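PDB 6ZTI: PlaB phospholipase, which probably hydrolyses phospholipids as an alpha/beta-hydrolase virulence factor of Legionella pneumophila, its activity controlled by tetramerization that depends on bound NAD(H). Local coordinates for residues S192-D201 and M256-S265; L395-N405 and L440-P449. All blocks are in the same frame, centred on the assembly; numbering follows the deposited sequence.

Interaction 1: residues S192-D201 and M256-S265; sequences SFVLTGQKID and MAFGVLPGLS
Val194 and Thr196 each use both their N and their O, bonding to Ala257, Gly259 and Leu261 and joining strands 192-197 and 257-261 in parallel, their short axes inclined at 22°. Three of these four bonds run close to the carbonyl axis, the shortest from Leu261 N to Thr196 O at 2.7 Å; the amide of Val194 instead meets Ala257 O from above the carbonyl plane. Ser192 OG, buried without a polar partner, lies 3.1 Å from Met256 SD. On one face of the sheet, CG1 of Val194, anti to the backbone N (chi1 169°), lies at the edge of the Phe258 ring, 3.8 Å from CD1. Phe193 and Leu195 occupy the other face, where Phe193 CD2 comes within 3.6 Å of Ala257 CB and helix 286-296 packs over them. Beyond the strands the chains part, and a water accepts from Gln198 N (2.8 Å) and donates to Leu261 O. They meet again where Lys199 N donates to Leu264 O. Strand 257-261 ends the parallel sheet of this alpha/beta hydrolase within the chain, its outward Val260 N and O bonding to Thr314 and Thr317 hydroxyls. Strand polarity is thus met, whereas Lys199 O stays buried against Ser265 CA and CB without a hydrogen-bond partner.

Interaction 2: residues L395-N405 and L440-P449; sequences LDYDIMEGGIN and LADIHKILHP
Aromatic packing centres on Tyr397, whose ring lies against Pro449: CD of the proline sits over the middle of one face, 3.6 Å from the ring centroid and 9° off its normal, a CH-pi contact. With CG anti to the backbone N (chi1 176°), the tyrosine reaches out from the first turn of helix 397-404 to Pro449, late in the opposing loop. At the ring's edge, in its plane, Lys445 crosses at about a right angle and sets CE beside the hydroxyl. The lysine's bent chain turns NZ back to Leu447 O in a weak hydrogen bond of 3.0 Å.

Apolar contacts lie alongside. Leu447 CD1 touches Met400 SD and Leu395 CD1, while Leu440 CD1 nestles against the helix at Ile404 CD1, 3.9 Å away; Leu413 of strand 412-419 backs Ile404, Leu440 and Leu447. Here a strand runs directly into a helix, and the loop connecting strands 429-439 and 452-463 of the mixed sheet folds against that junction. Met400 also packs on Leu373, and Leu395 lies beside Tyr393, both NAD-binding residues.

Polar links hold both ends of the helix. Asp396 is the N-cap, OD1 accepting from Ile399 N. At the C terminus, Asn405 ND2 donates to Leu440 O at 3.0 Å, nearly straight (164°) but from well above the carbonyl plane. It also donates to Glu401 OE2 at 2.9 Å, and both acceptors lie in the amide plane, so two bonds fix its rotation.

How the interactions relate
From the N terminus, the chain first lays down four strands of the parallel sheet, including its other edge, 55-60, then strand 191-197. Interaction 1 closes a loop of 54 residues, containing helix 223-226 and strands 231-238 and 245-252, when strand 257-261 joins the sheet's edge. Only later does interaction 2 open, closing a 34-residue excursion through strands 412-419 and 429-439. The two are in series, neither nested nor crossed, with centres about 22 Å apart and nearest atoms about 6 Å apart. The first completes the hydrolase sheet; the second ties parts of the mixed sheet together. Strands 231-238 and 245-252 belong to that mixed sheet, so the loop closed by interaction 1 supplies strands to the sheet that interaction 2 borders.

Interaction 1: residues S192-D201 and M256-S265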
loop_
_atom_site.group_PDB
_atom_site.type_symbol
_atom_site.label_atom_id
_atom_site.label_comp_id
_atom_site.label_asym_id
_atom_site.label_seq_id
_atom_site.Cartn_x
_atom_site.Cartn_y
_atom_site.Cartn_z
ATOM N N SER B 192 -14.027 -41.168 6.415
ATOM C CA SER B 192 -14.200 -39.731 6.316
ATOM C C SER B 192 -15.493 -39.384 5.583
ATOM O O SER B 192 -15.862 -40.042 4.603
ATOM C CB SER B 192 -13.005 -39.128 5.582
ATOM O OG SER B 192 -13.064 -37.721 5.645
ATOM N N PHE B 193 -16.175 -38.336 6.049
ATOM C CA PHE B 193 -17.463 -37.941 5.489
ATOM C C PHE B 193 -17.588 -36.425 5.484
ATOM O O PHE B 193 -17.114 -35.744 6.400
ATOM C CB PHE B 193 -18.652 -38.505 6.296
ATOM C CG PHE B 193 -18.481 -39.927 6.733
ATOM C CD1 PHE B 193 -17.619 -40.249 7.773
ATOM C CD2 PHE B 193 -19.209 -40.943 6.133
ATOM C CE1 PHE B 193 -17.467 -41.557 8.178
ATOM C CE2 PHE B 193 -19.066 -42.260 6.548
ATOM C CZ PHE B 193 -18.194 -42.566 7.569
ATOM N N VAL B 194 -18.267 -35.901 4.464
ATOM C CA VAL B 194 -18.649 -34.495 4.407
ATOM C C VAL B 194 -20.164 -34.413 4.344
ATOM O O VAL B 194 -20.795 -35.045 3.489
ATOM C CB VAL B 194 -18.019 -33.771 3.211
ATOM C CG1 VAL B 194 -18.654 -32.381 3.047
ATOM C CG2 VAL B 194 -16.484 -33.683 3.406
ATOM N N LEU B 195 -20.749 -33.680 5.270
ATOM C CA LEU B 195 -22.165 -33.368 5.214
ATOM C C LEU B 195 -22.325 -31.861 5.184
ATOM O O LEU B 195 -21.624 -31.143 5.896
ATOM C CB LEU B 195 -22.903 -33.962 6.412
ATOM C CG LEU B 195 -22.793 -35.478 6.617
ATOM C CD1 LEU B 195 -23.432 -35.894 7.944
ATOM C CD2 LEU B 195 -23.448 -36.235 5.499
ATOM N N THR B 196 -23.222 -31.367 4.341
ATOM C CA THR B 196 -23.495 -29.939 4.366
ATOM C C THR B 196 -24.918 -29.696 3.889
ATOM O O THR B 196 -25.633 -30.619 3.488
ATOM C CB THR B 196 -22.481 -29.169 3.519
ATOM O OG1 THR B 196 -22.569 -27.771 3.820
ATOM C CG2 THR B 196 -22.767 -29.402 2.089
ATOM N N GLY B 197 -25.332 -28.432 3.973
ATOM C CA GLY B 197 -26.629 -28.022 3.498
ATOM C C GLY B 197 -26.455 -26.852 2.549
ATOM O O GLY B 197 -25.359 -26.304 2.406
ATOM N N GLN B 198 -27.560 -26.470 1.911
ATOM C CA GLN B 198 -27.549 -25.364 0.958
ATOM C C GLN B 198 -28.755 -24.451 1.136
ATOM O O GLN B 198 -29.221 -23.831 0.172
ATOM C CB GLN B 198 -27.508 -25.877 -0.474
ATOM C CG GLN B 198 -28.581 -26.856 -0.816
ATOM C CD GLN B 198 -28.611 -27.091 -2.291
ATOM O OE1 GLN B 198 -27.570 -27.320 -2.910
ATOM N NE2 GLN B 198 -29.787 -26.990 -2.880
ATOM N N LYS B 199 -29.243 -24.336 2.360
ATOM C CA LYS B 199 -30.355 -23.463 2.707
ATOM C C LYS B 199 -29.810 -22.164 3.298
ATOM O O LYS B 199 -28.926 -22.199 4.157
ATOM C CB LYS B 199 -31.265 -24.155 3.728
ATOM C CG LYS B 199 -32.696 -23.676 3.743
ATOM C CD LYS B 199 -33.453 -24.206 2.533
ATOM C CE LYS B 199 -34.941 -23.916 2.648
ATOM N NZ LYS B 199 -35.629 -24.032 1.330
ATOM N N ILE B 200 -30.320 -21.024 2.839
ATOM C CA ILE B 200 -29.992 -19.742 3.457
ATOM C C ILE B 200 -30.962 -19.522 4.601
ATOM O O ILE B 200 -32.175 -19.702 4.438
ATOM C CB ILE B 200 -30.077 -18.580 2.453
ATOM C CG1 ILE B 200 -29.154 -18.807 1.256
ATOM C CG2 ILE B 200 -29.753 -17.257 3.159
ATOM C CD1 ILE B 200 -27.696 -19.056 1.616
ATOM N N ASP B 201 -30.442 -19.152 5.766
ATOM C CA ASP B 201 -31.325 -18.658 6.816
ATOM C C ASP B 201 -31.560 -17.186 6.493
ATOM O O ASP B 201 -30.714 -16.327 6.762
ATOM C CB ASP B 201 -30.757 -18.858 8.214
ATOM C CG ASP B 201 -31.780 -18.506 9.304
ATOM O OD1 ASP B 201 -32.714 -17.739 9.001
ATOM O OD2 ASP B 201 -31.678 -18.994 10.448
ATOM N N MET B 256 -14.818 -39.859 -1.407
ATOM C CA MET B 256 -15.232 -39.613 -0.035
ATOM C C MET B 256 -16.741 -39.416 0.016
ATOM O O MET B 256 -17.320 -38.746 -0.847
ATOM C CB MET B 256 -14.530 -38.375 0.551
ATOM C CG MET B 256 -14.800 -38.170 2.045
ATOM S SD MET B 256 -13.887 -36.812 2.849
ATOM C CE MET B 256 -12.194 -37.378 2.640
ATOM N N ALA B 257 -17.366 -39.996 1.038
ATOM C CA ALA B 257 -18.790 -39.804 1.266
ATOM C C ALA B 257 -19.133 -38.319 1.270
ATOM O O ALA B 257 -18.413 -37.498 1.843
ATOM C CB ALA B 257 -19.192 -40.441 2.602
ATOM N N PHE B 258 -20.237 -37.976 0.614
ATOM C CA PHE B 258 -20.621 -36.582 0.434
ATOM C C PHE B 258 -22.131 -36.504 0.354
ATOM O O PHE B 258 -22.741 -37.115 -0.527
ATOM C CB PHE B 258 -19.983 -35.989 -0.831
ATOM C CG PHE B 258 -20.417 -34.581 -1.127
ATOM C CD1 PHE B 258 -20.028 -33.544 -0.308
ATOM C CD2 PHE B 258 -21.223 -34.297 -2.223
ATOM C CE1 PHE B 258 -20.428 -32.256 -0.561
ATOM C CE2 PHE B 258 -21.616 -33.020 -2.483
ATOM C CZ PHE B 258 -21.218 -31.991 -1.647
ATOM N N GLY B 259 -22.724 -35.733 1.249
ATOM C CA GLY B 259 -24.160 -35.562 1.266
ATOM C C GLY B 259 -24.527 -34.111 1.452
ATOM O O GLY B 259 -23.946 -33.414 2.283
ATOM N N VAL B 260 -25.490 -33.656 0.662
ATOM C CA VAL B 260 -26.134 -32.363 0.847
ATOM C C VAL B 260 -27.483 -32.640 1.504
ATOM O O VAL B 260 -28.392 -33.196 0.880
ATOM C CB VAL B 260 -26.288 -31.607 -0.480
ATOM C CG1 VAL B 260 -26.953 -30.266 -0.268
ATOM C CG2 VAL B 260 -24.922 -31.412 -1.175
ATOM N N LEU B 261 -27.598 -32.298 2.740
ATOM C CA LEU B 261 -28.783 -32.571 3.544
ATOM C C LEU B 261 -29.835 -31.478 3.367
ATOM O O LEU B 261 -29.496 -30.319 3.117
ATOM C CB LEU B 261 -28.407 -32.664 5.015
ATOM C CG LEU B 261 -27.328 -33.683 5.380
ATOM C CD1 LEU B 261 -27.128 -33.742 6.915
ATOM C CD2 LEU B 261 -27.688 -35.053 4.831
ATOM N N PRO B 262 -31.119 -31.811 3.521
ATOM C CA PRO B 262 -32.181 -30.833 3.250
ATOM C C PRO B 262 -32.448 -29.870 4.398
ATOM O O PRO B 262 -32.505 -30.257 5.569
ATOM C CB PRO B 262 -33.412 -31.719 3.007
ATOM C CG PRO B 262 -33.177 -32.888 3.904
ATOM C CD PRO B 262 -31.673 -33.146 3.809
ATOM N N GLY B 263 -32.651 -28.604 4.031
ATOM C CA GLY B 263 -33.228 -27.611 4.920
ATOM C C GLY B 263 -32.292 -27.018 5.939
ATOM O O GLY B 263 -32.752 -26.482 6.952
ATOM N N LEU B 264 -30.993 -27.070 5.699
ATOM C CA LEU B 264 -29.996 -26.756 6.712
ATOM C C LEU B 264 -29.059 -25.655 6.232
ATOM O O LEU B 264 -28.547 -25.714 5.107
ATOM C CB LEU B 264 -29.209 -28.016 7.070
ATOM C CG LEU B 264 -29.989 -29.169 7.713
ATOM C CD1 LEU B 264 -29.043 -30.305 7.978
ATOM C CD2 LEU B 264 -30.650 -28.734 9.003
ATOM N N SER B 265 -28.828 -24.660 7.095
ATOM C CA SER B 265 -27.933 -23.544 6.826
ATOM C C SER B 265 -26.643 -23.745 7.609
ATOM O O SER B 265 -26.434 -24.775 8.248
ATOM C CB SER B 265 -28.589 -22.217 7.201
ATOM O OG SER B 265 -28.799 -22.139 8.608
HETATM O O HOH W 1 -25.455 -26.189 5.945
HETATM O O HOH W 2 -30.044 -27.738 2.355
#

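Interaction 2: residues L395-N405 and L440-P449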
loop_
_atom_site.group_PDB
_atom_site.type_symbol
_atom_site.label_atom_id
_atom_site.label_comp_id
_atom_site.label_asym_id
_atom_site.label_seq_id
_atom_site.Cartn_x
_atom_site.Cartn_y
_atom_site.Cartn_z
ATOM N N LEU B 395 -19.354 -21.071 -10.851
ATOM C CA LEU B 395 -20.153 -21.225 -12.051
ATOM C C LEU B 395 -21.382 -22.070 -11.770
ATOM O O LEU B 395 -21.368 -22.964 -10.916
ATOM C CB LEU B 395 -19.359 -21.906 -13.184
ATOM C CG LEU B 395 -17.983 -21.332 -13.495
ATOM C CD1 LEU B 395 -17.317 -22.227 -14.547
ATOM C CD2 LEU B 395 -18.061 -19.900 -13.962
ATOM N N ASP B 396 -22.431 -21.798 -12.539
ATOM C CA ASP B 396 -23.652 -22.592 -12.504
ATOM C C ASP B 396 -23.448 -23.786 -13.422
ATOM O O ASP B 396 -23.415 -23.646 -14.648
ATOM C CB ASP B 396 -24.850 -21.747 -12.927
ATOM C CG ASP B 396 -26.175 -22.464 -12.752
ATOM O OD1 ASP B 396 -26.247 -23.676 -13.043
ATOM O OD2 ASP B 396 -27.154 -21.810 -12.325
ATOM N N TYR B 397 -23.306 -24.967 -12.835
ATOM C CA TYR B 397 -23.008 -26.136 -13.643
ATOM C C TYR B 397 -24.185 -26.518 -14.529
ATOM O O TYR B 397 -23.999 -26.950 -15.669
ATOM C CB TYR B 397 -22.631 -27.313 -12.756
ATOM C CG TYR B 397 -22.416 -28.566 -13.570
ATOM C CD1 TYR B 397 -23.474 -29.411 -13.868
ATOM C CD2 TYR B 397 -21.157 -28.883 -14.078
ATOM C CE1 TYR B 397 -23.286 -30.550 -14.624
ATOM C CE2 TYR B 397 -20.960 -30.019 -14.837
ATOM C CZ TYR B 397 -22.033 -30.846 -15.112
ATOM O OH TYR B 397 -21.862 -31.990 -15.860
ATOM N N ASP B 398 -25.400 -26.417 -14.014
ATOM C CA ASP B 398 -26.538 -26.866 -14.804
ATOM C C ASP B 398 -26.779 -25.951 -15.995
ATOM O O ASP B 398 -27.220 -26.416 -17.046
ATOM C CB ASP B 398 -27.779 -26.961 -13.916
ATOM C CG ASP B 398 -27.656 -28.061 -12.876
ATOM O OD1 ASP B 398 -27.246 -29.187 -13.236
ATOM O OD2 ASP B 398 -27.946 -27.793 -11.697
ATOM N N ILE B 399 -26.478 -24.662 -15.863
ATOM C CA ILE B 399 -26.619 -23.761 -16.998
ATOM C C ILE B 399 -25.510 -24.015 -18.009
ATOM O O ILE B 399 -25.736 -23.985 -19.225
ATOM C CB ILE B 399 -26.631 -22.301 -16.507
ATOM C CG1 ILE B 399 -27.952 -22.009 -15.786
ATOM C CG2 ILE B 399 -26.381 -21.339 -17.671
ATOM C CD1 ILE B 399 -28.071 -20.625 -15.169
ATOM N N MET B 400 -24.292 -24.262 -17.523
ATOM C CA MET B 400 -23.176 -24.581 -18.411
ATOM C C MET B 400 -23.446 -25.849 -19.200
ATOM O O MET B 400 -23.326 -25.871 -20.428
ATOM C CB MET B 400 -21.897 -24.760 -17.598
ATOM C CG MET B 400 -21.489 -23.549 -16.839
ATOM S SD MET B 400 -19.805 -23.107 -17.185
ATOM C CE MET B 400 -19.952 -22.749 -18.930
ATOM N N GLU B 401 -23.774 -26.935 -18.496
ATOM C CA GLU B 401 -23.990 -28.217 -19.154
ATOM C C GLU B 401 -25.118 -28.122 -20.173
ATOM O O GLU B 401 -24.973 -28.558 -21.319
ATOM C CB GLU B 401 -24.297 -29.288 -18.102
ATOM C CG GLU B 401 -24.193 -30.726 -18.609
ATOM C CD GLU B 401 -25.455 -31.227 -19.299
ATOM O OE1 GLU B 401 -26.553 -30.676 -19.052
ATOM O OE2 GLU B 401 -25.340 -32.191 -20.089
ATOM N N GLY B 402 -26.252 -27.545 -19.772
ATOM C CA GLY B 402 -27.384 -27.464 -20.676
ATOM C C GLY B 402 -27.076 -26.673 -21.930
ATOM O O GLY B 402 -27.573 -26.996 -23.012
ATOM N N GLY B 403 -26.246 -25.645 -21.813
ATOM C CA GLY B 403 -25.955 -24.809 -22.959
ATOM C C GLY B 403 -24.831 -25.309 -23.842
ATOM O O GLY B 403 -24.805 -25.024 -25.039
ATOM N N ILE B 404 -23.886 -26.039 -23.267
ATOM C CA ILE B 404 -22.736 -26.515 -24.024
ATOM C C ILE B 404 -23.030 -27.859 -24.682
ATOM O O ILE B 404 -22.594 -28.118 -25.810
ATOM C CB ILE B 404 -21.510 -26.569 -23.085
ATOM C CG1 ILE B 404 -21.014 -25.143 -22.819
ATOM C CG2 ILE B 404 -20.399 -27.441 -23.654
ATOM C CD1 ILE B 404 -19.938 -25.038 -21.745
ATOM N N ASN B 405 -23.801 -28.719 -24.024
ATOM C CA ASN B 405 -24.066 -30.056 -24.560
ATOM C C ASN B 405 -25.322 -30.003 -25.430
ATOM O O ASN B 405 -26.362 -30.592 -25.132
ATOM C CB ASN B 405 -24.194 -31.077 -23.436
ATOM C CG ASN B 405 -22.847 -31.461 -22.828
ATOM O OD1 ASN B 405 -21.795 -31.278 -23.437
ATOM N ND2 ASN B 405 -22.880 -31.999 -21.617
ATOM N N LEU B 440 -17.373 -30.944 -22.183
ATOM C CA LEU B 440 -18.289 -31.326 -21.115
ATOM C C LEU B 440 -19.145 -32.527 -21.497
ATOM O O LEU B 440 -20.084 -32.862 -20.772
ATOM C CB LEU B 440 -19.200 -30.155 -20.727
ATOM C CG LEU B 440 -18.625 -29.038 -19.843
ATOM C CD1 LEU B 440 -19.737 -28.102 -19.401
ATOM C CD2 LEU B 440 -17.872 -29.573 -18.625
ATOM N N ALA B 441 -18.848 -33.178 -22.620
ATOM C CA ALA B 441 -19.639 -34.311 -23.078
ATOM C C ALA B 441 -19.010 -35.666 -22.770
ATOM O O ALA B 441 -19.672 -36.692 -22.965
ATOM C CB ALA B 441 -19.886 -34.209 -24.587
ATOM N N ASP B 442 -17.772 -35.704 -22.297
ATOM C CA ASP B 442 -17.094 -36.959 -22.012
ATOM C C ASP B 442 -17.107 -37.220 -20.505
ATOM O O ASP B 442 -17.609 -36.422 -19.710
ATOM C CB ASP B 442 -15.661 -36.936 -22.561
ATOM C CG ASP B 442 -15.592 -36.544 -24.046
ATOM O OD1 ASP B 442 -16.614 -36.632 -24.762
ATOM O OD2 ASP B 442 -14.497 -36.153 -24.501
ATOM N N ILE B 443 -16.554 -38.374 -20.109
ATOM C CA ILE B 443 -16.335 -38.654 -18.691
ATOM C C ILE B 443 -15.005 -38.092 -18.208
ATOM O O ILE B 443 -14.717 -38.153 -17.002
ATOM C CB ILE B 443 -16.403 -40.167 -18.389
ATOM C CG1 ILE B 443 -15.236 -40.911 -19.046
ATOM C CG2 ILE B 443 -17.744 -40.745 -18.851
ATOM C CD1 ILE B 443 -15.322 -42.429 -18.924
ATOM N N HIS B 444 -14.186 -37.539 -19.108
ATOM C CA HIS B 444 -12.933 -36.886 -18.749
ATOM C C HIS B 444 -13.102 -35.383 -18.532
ATOM O O HIS B 444 -12.145 -34.619 -18.719
ATOM C CB HIS B 444 -11.877 -37.144 -19.829
ATOM C CG HIS B 444 -11.782 -38.575 -20.269
ATOM N ND1 HIS B 444 -12.457 -39.601 -19.640
ATOM C CD2 HIS B 444 -11.088 -39.150 -21.280
ATOM C CE1 HIS B 444 -12.184 -40.743 -20.246
ATOM N NE2 HIS B 444 -11.355 -40.498 -21.244
ATOM N N LYS B 445 -14.295 -34.935 -18.143
ATOM C CA LYS B 445 -14.571 -33.508 -18.051
ATOM C C LYS B 445 -13.960 -32.913 -16.787
ATOM O O LYS B 445 -13.751 -33.600 -15.785
ATOM C CB LYS B 445 -16.075 -33.257 -18.083
ATOM C CG LYS B 445 -16.870 -33.995 -17.036
ATOM C CD LYS B 445 -18.338 -34.083 -17.448
ATOM C CE LYS B 445 -19.234 -33.304 -16.511
ATOM N NZ LYS B 445 -19.313 -33.930 -15.154
ATOM N N ILE B 446 -13.674 -31.608 -16.842
ATOM C CA ILE B 446 -13.017 -30.933 -15.731
ATOM C C ILE B 446 -13.985 -30.317 -14.726
ATOM O O ILE B 446 -13.553 -29.943 -13.622
ATOM C CB ILE B 446 -12.073 -29.845 -16.271
ATOM C CG1 ILE B 446 -12.864 -28.691 -16.890
ATOM C CG2 ILE B 446 -11.134 -30.439 -17.313
ATOM C CD1 ILE B 446 -11.989 -27.583 -17.412
ATOM N N LEU B 447 -15.266 -30.185 -15.070
ATOM C CA LEU B 447 -16.281 -29.634 -14.185
ATOM C C LEU B 447 -17.256 -30.721 -13.769
ATOM O O LEU B 447 -17.698 -31.523 -14.598
ATOM C CB LEU B 447 -17.097 -28.523 -14.844
ATOM C CG LEU B 447 -16.408 -27.248 -15.260
ATOM C CD1 LEU B 447 -17.459 -26.341 -15.852
ATOM C CD2 LEU B 447 -15.709 -26.600 -14.089
ATOM N N HIS B 448 -17.608 -30.715 -12.488
ATOM C CA HIS B 448 -18.623 -31.586 -11.938
ATOM C C HIS B 448 -19.496 -30.759 -11.010
ATOM O O HIS B 448 -18.995 -29.847 -10.333
ATOM C CB HIS B 448 -18.020 -32.750 -11.157
ATOM C CG HIS B 448 -17.080 -33.583 -11.959
ATOM N ND1 HIS B 448 -17.503 -34.643 -12.729
ATOM C CD2 HIS B 448 -15.738 -33.508 -12.121
ATOM C CE1 HIS B 448 -16.462 -35.190 -13.332
ATOM N NE2 HIS B 448 -15.378 -34.522 -12.974
ATOM N N PRO B 449 -20.789 -31.045 -10.953
ATOM C CA PRO B 449 -21.641 -30.335 -10.005
ATOM C C PRO B 449 -21.211 -30.626 -8.581
ATOM O O PRO B 449 -20.779 -31.731 -8.263
ATOM C CB PRO B 449 -23.039 -30.874 -10.306
ATOM C CG PRO B 449 -22.792 -32.239 -10.934
ATOM C CD PRO B 449 -21.529 -32.076 -11.709
#